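PDB 4HIZ: endosialidase from Enterobacteria phage phi92, which hydrolyses sialic acid polymers as an endosialidase, cutting internal alpha-2,8 and alpha-2,9 linkages of the chain. Local coordinates for residues P80-W85 against H513-Y518; N469-V474 against G489-L494; A103-G108 against K505-H510. One frame throughout, in Å; residues are numbered along the deposited sequence.

Contact 1 (P80-W85 against H513-Y518). With CA (calcium ion), chain B.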
loop_
_atom_site.group_PDB
_atom_site.type_symbol
_atom_site.label_atom_id
_atom_site.label_comp_id
_atom_site.label_asym_id
_atom_site.label_seq_id
_atom_site.Cartn_x
_atom_site.Cartn_y
_atom_site.Cartn_z
ATOM N N PRO A 80 -7.849 0.565 9.367
ATOM C CA PRO A 80 -9.295 0.454 9.665
ATOM C C PRO A 80 -9.559 0.125 11.126
ATOM O O PRO A 80 -10.724 0.044 11.531
ATOM C CB PRO A 80 -9.751 -0.712 8.779
ATOM C CG PRO A 80 -8.513 -1.581 8.680
ATOM C CD PRO A 80 -7.316 -0.643 8.703
ATOM N N PHE A 81 -8.502 -0.039 11.905
ATOM C CA PHE A 81 -8.726 -0.154 13.349
ATOM C C PHE A 81 -9.196 1.168 13.911
ATOM O O PHE A 81 -9.079 2.238 13.272
ATOM C CB PHE A 81 -7.430 -0.579 14.070
ATOM C CG PHE A 81 -7.098 -2.035 13.875
ATOM C CD1 PHE A 81 -7.638 -3.014 14.701
ATOM C CD2 PHE A 81 -6.263 -2.437 12.844
ATOM C CE1 PHE A 81 -7.315 -4.391 14.522
ATOM C CE2 PHE A 81 -5.938 -3.789 12.650
ATOM C CZ PHE A 81 -6.465 -4.773 13.491
ATOM N N TYR A 82 -9.755 1.098 15.121
ATOM C CA TYR A 82 -10.089 2.310 15.862
ATOM C C TYR A 82 -8.768 2.743 16.517
ATOM O O TYR A 82 -8.354 2.185 17.546
ATOM C CB TYR A 82 -11.193 1.992 16.920
ATOM C CG TYR A 82 -11.875 3.246 17.431
ATOM C CD1 TYR A 82 -11.236 4.104 18.344
ATOM C CD2 TYR A 82 -13.189 3.565 17.028
ATOM C CE1 TYR A 82 -11.875 5.261 18.803
ATOM C CE2 TYR A 82 -13.814 4.717 17.469
ATOM C CZ TYR A 82 -13.166 5.564 18.352
ATOM O OH TYR A 82 -13.820 6.699 18.775
ATOM N N ASN A 83 -8.081 3.690 15.883
ATOM C CA ASN A 83 -6.739 4.116 16.306
ATOM C C ASN A 83 -6.906 5.422 17.041
ATOM O O ASN A 83 -7.231 6.446 16.428
ATOM C CB ASN A 83 -5.852 4.340 15.079
ATOM C CG ASN A 83 -5.686 3.071 14.278
ATOM O OD1 ASN A 83 -5.392 2.010 14.853
ATOM N ND2 ASN A 83 -5.864 3.155 12.943
ATOM N N ALA A 84 -6.624 5.416 18.351
ATOM C CA ALA A 84 -6.929 6.597 19.131
ATOM C C ALA A 84 -6.090 6.640 20.409
ATOM O O ALA A 84 -5.343 5.710 20.701
ATOM C CB ALA A 84 -8.468 6.600 19.473
ATOM N N TRP A 85 -6.228 7.745 21.122
ATOM C CA TRP A 85 -5.592 7.924 22.456
ATOM C C TRP A 85 -4.058 7.887 22.434
ATOM O O TRP A 85 -3.444 6.982 23.046
ATOM C CB TRP A 85 -6.122 6.871 23.482
ATOM C CG TRP A 85 -7.642 6.798 23.496
ATOM C CD1 TRP A 85 -8.526 7.696 24.064
ATOM C CD2 TRP A 85 -8.431 5.764 22.907
ATOM N NE1 TRP A 85 -9.826 7.276 23.822
ATOM C CE2 TRP A 85 -9.794 6.088 23.130
ATOM C CE3 TRP A 85 -8.118 4.567 22.245
ATOM C CZ2 TRP A 85 -10.851 5.293 22.645
ATOM C CZ3 TRP A 85 -9.180 3.764 21.762
ATOM C CH2 TRP A 85 -10.532 4.117 22.008
ATOM N N HIS A 513 -13.144 1.590 11.070
ATOM C CA HIS A 513 -13.381 2.701 11.992
ATOM C C HIS A 513 -12.679 3.967 11.562
ATOM O O HIS A 513 -11.496 3.914 11.129
ATOM C CB HIS A 513 -12.887 2.268 13.388
ATOM C CG HIS A 513 -13.600 1.045 13.856
ATOM N ND1 HIS A 513 -14.922 1.076 14.259
ATOM C CD2 HIS A 513 -13.220 -0.251 13.884
ATOM C CE1 HIS A 513 -15.314 -0.155 14.548
ATOM N NE2 HIS A 513 -14.295 -0.981 14.341
ATOM N N PRO A 514 -13.360 5.120 11.717
ATOM C CA PRO A 514 -12.827 6.368 11.136
ATOM C C PRO A 514 -11.810 7.039 12.044
ATOM O O PRO A 514 -11.244 8.057 11.645
ATOM C CB PRO A 514 -14.078 7.273 11.025
ATOM C CG PRO A 514 -15.005 6.762 12.113
ATOM C CD PRO A 514 -14.774 5.248 12.125
ATOM N N ALA A 515 -11.605 6.516 13.260
ATOM C CA ALA A 515 -10.621 7.132 14.158
ATOM C C ALA A 515 -9.180 6.867 13.714
ATOM O O ALA A 515 -8.792 5.714 13.529
ATOM C CB ALA A 515 -10.825 6.563 15.579
ATOM N N ASP A 516 -8.420 7.947 13.534
ATOM C CA ASP A 516 -6.998 7.889 13.150
ATOM C C ASP A 516 -6.268 9.080 13.774
ATOM O O ASP A 516 -6.900 9.959 14.361
ATOM C CB ASP A 516 -6.835 7.867 11.597
ATOM C CG ASP A 516 -7.000 6.470 11.042
ATOM O OD1 ASP A 516 -6.156 5.586 11.345
ATOM O OD2 ASP A 516 -8.005 6.229 10.335
ATOM N N LEU A 517 -4.942 9.118 13.642
ATOM C CA LEU A 517 -4.141 10.146 14.322
ATOM C C LEU A 517 -3.612 11.199 13.359
ATOM O O LEU A 517 -3.388 10.906 12.169
ATOM C CB LEU A 517 -2.936 9.497 15.050
ATOM C CG LEU A 517 -3.313 8.371 15.994
ATOM C CD1 LEU A 517 -2.026 7.802 16.611
ATOM C CD2 LEU A 517 -4.253 8.876 17.121
ATOM N N TYR A 518 -3.417 12.394 13.892
ATOM C CA TYR A 518 -2.900 13.557 13.175
ATOM C C TYR A 518 -1.798 14.195 14.004
ATOM O O TYR A 518 -1.769 14.047 15.235
ATOM C CB TYR A 518 -4.021 14.600 12.955
ATOM C CG TYR A 518 -5.130 14.052 12.060
ATOM C CD1 TYR A 518 -6.121 13.198 12.583
ATOM C CD2 TYR A 518 -5.146 14.359 10.699
ATOM C CE1 TYR A 518 -7.117 12.666 11.762
ATOM C CE2 TYR A 518 -6.167 13.850 9.861
ATOM C CZ TYR A 518 -7.109 12.990 10.388
ATOM O OH TYR A 518 -8.101 12.448 9.588
HETATM CA CA CA B . -9.114 4.130 11.577
HETATM O O HOH W 1 -8.104 8.937 16.772
#
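Phe81, His513, Ala515 and Asp516 meet round a calcium ion that clasps two sheets of the catalytic beta-propeller, the one holding strand 82-84 and the one holding strand 516-523. Four backbone carbonyls bind the ion, those of Phe81, His513 (O at 2.4 Å), Ala515 and, from outside the two segments, Thr79; Asp516 OD2 is the fifth ligand, at 2.7 Å. The other carboxylate oxygen, Asp516 OD1, takes a fairly straight bond from Asn83 ND2 (2.9 Å, 163°). ND2 comes from above the carboxylate plane, with OD1 close to the plane of the Asn83 amide. Thr77 OG1 is a second partner of OD1.

Packing is tightest beside this site. His513 N bonds Pro80 O at 2.9 Å, nearly straight, and Asn83 N reaches Ala515 O from above the carbonyl plane. Tyr82 CG lies anti to the backbone N (chi1 -163°), which brings the ring against the Ala515 methyl; CB sits 3.6 Å from the Tyr82 ring centroid in a CH-pi contact. His513 lies obliquely to the same ring, its NE2 bound to Lys505 O.

Farther on, the two strands run at 31° to one another and the direct bonds stop. Leu517 CD2 merely comes to 3.9 Å from Asn83 O and packs by Ala84 CA, and a water fills in between the backbones, giving one proton to Asn83 O (2.7 Å) and the other to Asp516 O (2.9 Å).

Contact 2 (N469-V474 against G489-L494)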
loop_
_atom_site.group_PDB
_atom_site.type_symbol
_atom_site.label_atom_id
_atom_site.label_comp_id
_atom_site.label_asym_id
_atom_site.label_seq_id
_atom_site.Cartn_x
_atom_site.Cartn_y
_atom_site.Cartn_z
ATOM N N ASN A 469 -19.600 8.111 20.743
ATOM C CA ASN A 469 -18.218 8.300 21.175
ATOM C C ASN A 469 -17.427 9.063 20.111
ATOM O O ASN A 469 -17.658 8.902 18.908
ATOM C CB ASN A 469 -17.507 6.963 21.368
ATOM C CG ASN A 469 -18.291 5.997 22.168
ATOM O OD1 ASN A 469 -18.932 5.078 21.616
ATOM N ND2 ASN A 469 -18.291 6.191 23.473
ATOM N N SER A 470 -16.482 9.872 20.572
ATOM C CA SER A 470 -15.588 10.615 19.685
ATOM C C SER A 470 -14.135 10.343 20.009
ATOM O O SER A 470 -13.730 10.332 21.182
ATOM C CB SER A 470 -15.861 12.113 19.820
ATOM O OG SER A 470 -14.963 12.856 19.003
ATOM N N ALA A 471 -13.330 10.152 18.954
ATOM C CA ALA A 471 -11.878 9.991 19.124
ATOM C C ALA A 471 -11.131 11.321 18.997
ATOM O O ALA A 471 -9.893 11.354 19.086
ATOM C CB ALA A 471 -11.359 9.005 18.111
ATOM N N CYS A 472 -11.858 12.419 18.780
ATOM C CA CYS A 472 -11.191 13.689 18.486
ATOM C C CYS A 472 -10.460 14.191 19.707
ATOM O O CYS A 472 -11.012 14.198 20.786
ATOM C CB CYS A 472 -12.199 14.744 17.974
ATOM S SG CYS A 472 -12.899 14.288 16.374
ATOM N N GLY A 473 -9.206 14.580 19.536
ATOM C CA GLY A 473 -8.386 15.051 20.647
ATOM C C GLY A 473 -7.667 13.915 21.339
ATOM O O GLY A 473 -6.899 13.149 20.693
ATOM N N VAL A 474 -7.884 13.835 22.675
ATOM C CA VAL A 474 -7.260 12.832 23.538
ATOM C C VAL A 474 -5.776 12.632 23.147
ATOM O O VAL A 474 -5.312 11.510 22.929
ATOM C CB VAL A 474 -8.064 11.486 23.618
ATOM C CG1 VAL A 474 -9.395 11.712 24.424
ATOM C CG2 VAL A 474 -8.365 10.841 22.228
ATOM N N GLY A 489 -6.218 12.822 17.999
ATOM C CA GLY A 489 -7.192 12.108 17.162
ATOM C C GLY A 489 -8.137 12.974 16.355
ATOM O O GLY A 489 -8.450 14.108 16.720
ATOM N N GLY A 490 -8.542 12.424 15.206
ATOM C CA GLY A 490 -9.665 12.979 14.440
ATOM C C GLY A 490 -10.358 11.864 13.681
ATOM O O GLY A 490 -9.772 10.780 13.526
ATOM N N GLU A 491 -11.596 12.101 13.222
ATOM C CA GLU A 491 -12.309 11.083 12.450
ATOM C C GLU A 491 -12.457 11.538 11.014
ATOM O O GLU A 491 -11.718 12.435 10.556
ATOM C CB GLU A 491 -13.691 10.780 13.093
ATOM C CG GLU A 491 -13.453 10.468 14.606
ATOM C CD GLU A 491 -14.731 10.052 15.344
ATOM O OE1 GLU A 491 -15.857 10.161 14.781
ATOM O OE2 GLU A 491 -14.575 9.592 16.498
ATOM N N ASP A 492 -13.382 10.885 10.307
ATOM C CA ASP A 492 -13.728 11.241 8.909
ATOM C C ASP A 492 -15.202 10.891 8.809
ATOM O O ASP A 492 -15.767 10.355 9.778
ATOM C CB ASP A 492 -12.815 10.517 7.863
ATOM C CG ASP A 492 -12.976 8.981 7.843
ATOM O OD1 ASP A 492 -14.101 8.466 7.895
ATOM O OD2 ASP A 492 -11.963 8.245 7.744
ATOM N N PHE A 493 -15.854 11.202 7.692
ATOM C CA PHE A 493 -17.315 10.983 7.655
ATOM C C PHE A 493 -17.749 9.560 7.310
ATOM O O PHE A 493 -18.941 9.272 7.279
ATOM C CB PHE A 493 -17.958 11.999 6.690
ATOM C CG PHE A 493 -17.938 13.429 7.212
ATOM C CD1 PHE A 493 -18.630 13.771 8.393
ATOM C CD2 PHE A 493 -17.256 14.430 6.503
ATOM C CE1 PHE A 493 -18.599 15.083 8.868
ATOM C CE2 PHE A 493 -17.217 15.727 6.954
ATOM C CZ PHE A 493 -17.898 16.062 8.143
ATOM N N LEU A 494 -16.814 8.646 7.089
ATOM C CA LEU A 494 -17.180 7.258 6.742
ATOM C C LEU A 494 -17.604 6.484 7.983
ATOM O O LEU A 494 -16.830 6.289 8.937
ATOM C CB LEU A 494 -16.013 6.532 6.065
ATOM C CG LEU A 494 -15.504 7.264 4.816
ATOM C CD1 LEU A 494 -14.273 6.568 4.236
ATOM C CD2 LEU A 494 -16.585 7.355 3.765
HETATM O O HOH W 2 -18.289 9.310 15.648
HETATM O O HOH W 3 -15.886 7.492 17.269
#
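Glu491 reaches Ala471 because its CG stands anti to its own carbonyl carbon (chi1 -52°) and the chain then runs on extended (chi2 -176°), which carries the carboxylate across to the turn at 469-472. There Glu491 OE2 accepts the Ala471 N-H at 2.8 Å, on its anti side and somewhat out of the carboxylate plane, while the Ala471 methyl and Ser470 CA pack against the same oxygen. The acid thus holds a backbone amide in a buried stretch. Its other oxygen, OE1, is taken by Gln464 N, and two waters lie between the carboxylate and Asn469 O, one of them 2.6 Å from Glu491 OE2. With an N-H donor on each oxygen, the ionised form is probably favoured.

Ala471 itself sits inside an ST turn. Ser470 OG, opposite its own backbone N (chi1 178°), accepts from Cys472 N at 3.1 Å and is also bonded to Arg415 O. Cys472 SG lies over Gly490 CA at 4.0 Å.

Beyond the turn the segments become a beta hairpin. Gly473 and Gly489 form an antiparallel hydrogen-bonded pair, with Gly489 N to Gly473 O at 2.8 Å and Gly473 N to Gly489 O at 3.0 Å. Two CA-H...O contacts lie beside it: Ala471 O comes to 3.4 Å from Gly489 CA, an approach that the missing side chain permits, and Cys472 CA meets Gly489 O at 3.3 Å.

In the four-stranded propeller sheet, strand 473-480 is the edge strand, with 483-490 inside it, then 516-523, and 71-75 at the far edge, while strand 82-84 of a neighbouring sheet packs on Ala471.

Contact 3 (A103-G108 against K505-H510)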
loop_
_atom_site.group_PDB
_atom_site.type_symbol
_atom_site.label_atom_id
_atom_site.label_comp_id
_atom_site.label_asym_id
_atom_site.label_seq_id
_atom_site.Cartn_x
_atom_site.Cartn_y
_atom_site.Cartn_z
ATOM N N ALA A 103 -4.678 0.659 19.352
ATOM C CA ALA A 103 -5.342 0.216 18.126
ATOM C C ALA A 103 -6.350 -0.837 18.529
ATOM O O ALA A 103 -5.979 -1.938 18.939
ATOM C CB ALA A 103 -4.292 -0.400 17.164
ATOM N N GLY A 104 -7.629 -0.514 18.416
ATOM C CA GLY A 104 -8.664 -1.461 18.841
ATOM C C GLY A 104 -9.896 -1.326 17.964
ATOM O O GLY A 104 -9.773 -1.168 16.727
ATOM N N GLU A 105 -11.074 -1.366 18.572
ATOM C CA GLU A 105 -12.296 -1.328 17.782
ATOM C C GLU A 105 -13.361 -0.395 18.387
ATOM O O GLU A 105 -14.356 -0.093 17.743
ATOM C CB GLU A 105 -12.896 -2.729 17.636
ATOM C CG GLU A 105 -13.480 -3.238 19.003
ATOM C CD GLU A 105 -13.951 -4.689 18.957
ATOM O OE1 GLU A 105 -13.310 -5.499 18.232
ATOM O OE2 GLU A 105 -14.964 -5.012 19.656
ATOM N N ARG A 106 -13.161 0.040 19.639
ATOM C CA ARG A 106 -14.173 0.823 20.351
ATOM C C ARG A 106 -13.553 1.460 21.593
ATOM O O ARG A 106 -12.390 1.242 21.901
ATOM C CB ARG A 106 -15.322 -0.095 20.797
ATOM C CG ARG A 106 -14.904 -1.062 21.922
ATOM C CD ARG A 106 -16.087 -1.900 22.390
ATOM N NE ARG A 106 -16.312 -3.019 21.461
ATOM C CZ ARG A 106 -17.491 -3.599 21.261
ATOM N NH1 ARG A 106 -18.563 -3.135 21.873
ATOM N NH2 ARG A 106 -17.602 -4.613 20.421
ATOM N N HIS A 107 -14.351 2.241 22.304
ATOM C CA HIS A 107 -13.930 2.799 23.586
ATOM C C HIS A 107 -13.999 1.701 24.620
ATOM O O HIS A 107 -14.923 1.638 25.417
ATOM C CB HIS A 107 -14.807 4.008 23.961
ATOM C CG HIS A 107 -14.489 5.220 23.143
ATOM N ND1 HIS A 107 -14.246 6.460 23.699
ATOM C CD2 HIS A 107 -14.350 5.372 21.796
ATOM C CE1 HIS A 107 -13.956 7.321 22.725
ATOM N NE2 HIS A 107 -14.026 6.686 21.568
ATOM N N GLY A 108 -13.014 0.827 24.582
ATOM C CA GLY A 108 -12.945 -0.329 25.451
ATOM C C GLY A 108 -11.714 -1.101 25.021
ATOM O O GLY A 108 -11.046 -0.720 24.028
ATOM N N LYS A 505 -18.316 -4.597 15.119
ATOM C CA LYS A 505 -17.195 -3.653 15.024
ATOM C C LYS A 505 -15.974 -4.226 14.313
ATOM O O LYS A 505 -14.820 -3.846 14.611
ATOM C CB LYS A 505 -16.817 -3.102 16.419
ATOM C CG LYS A 505 -18.000 -2.252 16.981
ATOM C CD LYS A 505 -17.617 -1.514 18.242
ATOM C CE LYS A 505 -18.805 -0.671 18.770
ATOM N NZ LYS A 505 -18.934 0.664 18.098
ATOM N N LEU A 506 -16.211 -5.122 13.364
ATOM C CA LEU A 506 -15.098 -5.678 12.591
ATOM C C LEU A 506 -14.387 -4.602 11.766
ATOM O O LEU A 506 -15.000 -3.960 10.915
ATOM C CB LEU A 506 -15.595 -6.777 11.632
ATOM C CG LEU A 506 -16.403 -7.924 12.277
ATOM C CD1 LEU A 506 -16.907 -8.864 11.166
ATOM C CD2 LEU A 506 -15.518 -8.682 13.249
ATOM N N TRP A 507 -13.089 -4.457 11.970
ATOM C CA TRP A 507 -12.343 -3.410 11.281
ATOM C C TRP A 507 -12.264 -3.680 9.783
ATOM O O TRP A 507 -12.166 -2.742 9.016
ATOM C CB TRP A 507 -10.922 -3.261 11.895
ATOM C CG TRP A 507 -10.275 -4.581 12.182
ATOM C CD1 TRP A 507 -9.557 -5.369 11.321
ATOM C CD2 TRP A 507 -10.309 -5.282 13.429
ATOM N NE1 TRP A 507 -9.133 -6.529 11.968
ATOM C CE2 TRP A 507 -9.599 -6.492 13.257
ATOM C CE3 TRP A 507 -10.898 -5.010 14.673
ATOM C CZ2 TRP A 507 -9.430 -7.420 14.283
ATOM C CZ3 TRP A 507 -10.724 -5.927 15.702
ATOM C CH2 TRP A 507 -9.998 -7.121 15.505
ATOM N N TYR A 508 -12.332 -4.944 9.385
ATOM C CA TYR A 508 -12.103 -5.270 7.987
ATOM C C TYR A 508 -13.359 -5.210 7.154
ATOM O O TYR A 508 -13.303 -5.428 5.939
ATOM C CB TYR A 508 -11.434 -6.641 7.871
ATOM C CG TYR A 508 -12.164 -7.772 8.612
ATOM C CD1 TYR A 508 -13.279 -8.400 8.060
ATOM C CD2 TYR A 508 -11.666 -8.276 9.803
ATOM C CE1 TYR A 508 -13.905 -9.462 8.721
ATOM C CE2 TYR A 508 -12.286 -9.331 10.461
ATOM C CZ TYR A 508 -13.396 -9.927 9.902
ATOM O OH TYR A 508 -14.015 -10.986 10.530
ATOM N N LYS A 509 -14.487 -4.901 7.791
ATOM C CA LYS A 509 -15.745 -4.753 7.064
ATOM C C LYS A 509 -15.954 -3.300 6.634
ATOM O O LYS A 509 -15.816 -2.370 7.453
ATOM C CB LYS A 509 -16.903 -5.182 7.991
ATOM C CG LYS A 509 -18.240 -5.318 7.309
ATOM C CD LYS A 509 -19.217 -6.100 8.194
ATOM C CE LYS A 509 -20.496 -6.454 7.446
ATOM N NZ LYS A 509 -21.366 -7.354 8.243
ATOM N N HIS A 510 -16.316 -3.108 5.363
ATOM C CA HIS A 510 -16.518 -1.769 4.796
ATOM C C HIS A 510 -15.302 -0.873 5.034
ATOM O O HIS A 510 -14.176 -1.256 4.662
ATOM C CB HIS A 510 -17.843 -1.147 5.301
ATOM C CG HIS A 510 -19.012 -2.075 5.170
ATOM N ND1 HIS A 510 -19.294 -2.744 3.994
ATOM C CD2 HIS A 510 -19.941 -2.479 6.073
ATOM C CE1 HIS A 510 -20.340 -3.528 4.180
ATOM N NE2 HIS A 510 -20.759 -3.380 5.432
HETATM O O HOH W 4 -16.390 1.924 18.019
#
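Lys505 lays its aliphatic chain across Arg106, with CD centred over one face of the guanidinium and 3.7 Å from Arg106 CZ. The two side chains cross at about a right angle, and the bend near the end of the lysine (chi4 -83°) turns NZ away from the arginine. A water bridges the lysine ammonium and the Glu105 carbonyl, accepting from Lys505 NZ at 2.8 Å and donating to Glu105 O at 2.9 Å. Glu105 makes the second touch: its OE1 lies at the edge of the Trp507 ring, 3.6 Å from CZ3, with carboxylate and indole planes 52° apart.

No direct hydrogen bond joins the two segments, which link the end of strand 96-104 in one propeller sheet to the long loop between strands 483-490 and 516-523. Within that loop, Trp507 sits in a type I turn from Leu506 to Lys509.

A salt bridge inside 103-108 sets the flat arginine in place. Arg106 grips Glu105 OE2 side-on through NH2 (2.8 Å) and NE (3.0 Å), and the oxygen lies in the guanidinium plane, so the face stays turned to the lysine. Farther out, Asn111 ND2 bonds Glu105 OE1. Ser498 OG holds Lys505 NZ and belongs to a pocket with bound glycan, so the lysine lies next to that site. The Trp507 ring stacks with Phe81 and meets His578 of a second subunit.

How the contacts relate
Contact 1 is the hub, its centre about 7 Å from that of contact 2 and about 9 Å from that of contact 3. Tyr82 ties it to 103-108 at both ends, with Tyr82 N 2.8 Å from Gly104 O and Tyr82 OH 2.8 Å from His107 NE2, both probable hydrogen bonds. On the other side Asp516 O lies 3.1 Å from Gly490 N, joining contact 1 to the hairpin of contact 2. His107 also packs on Asn469, so contacts 2 and 3 touch directly. A bound sialic acid lies about 6 Å from the Lys505 side chain; Ser498, Ile499 and Ser503 line a glycan pocket close by.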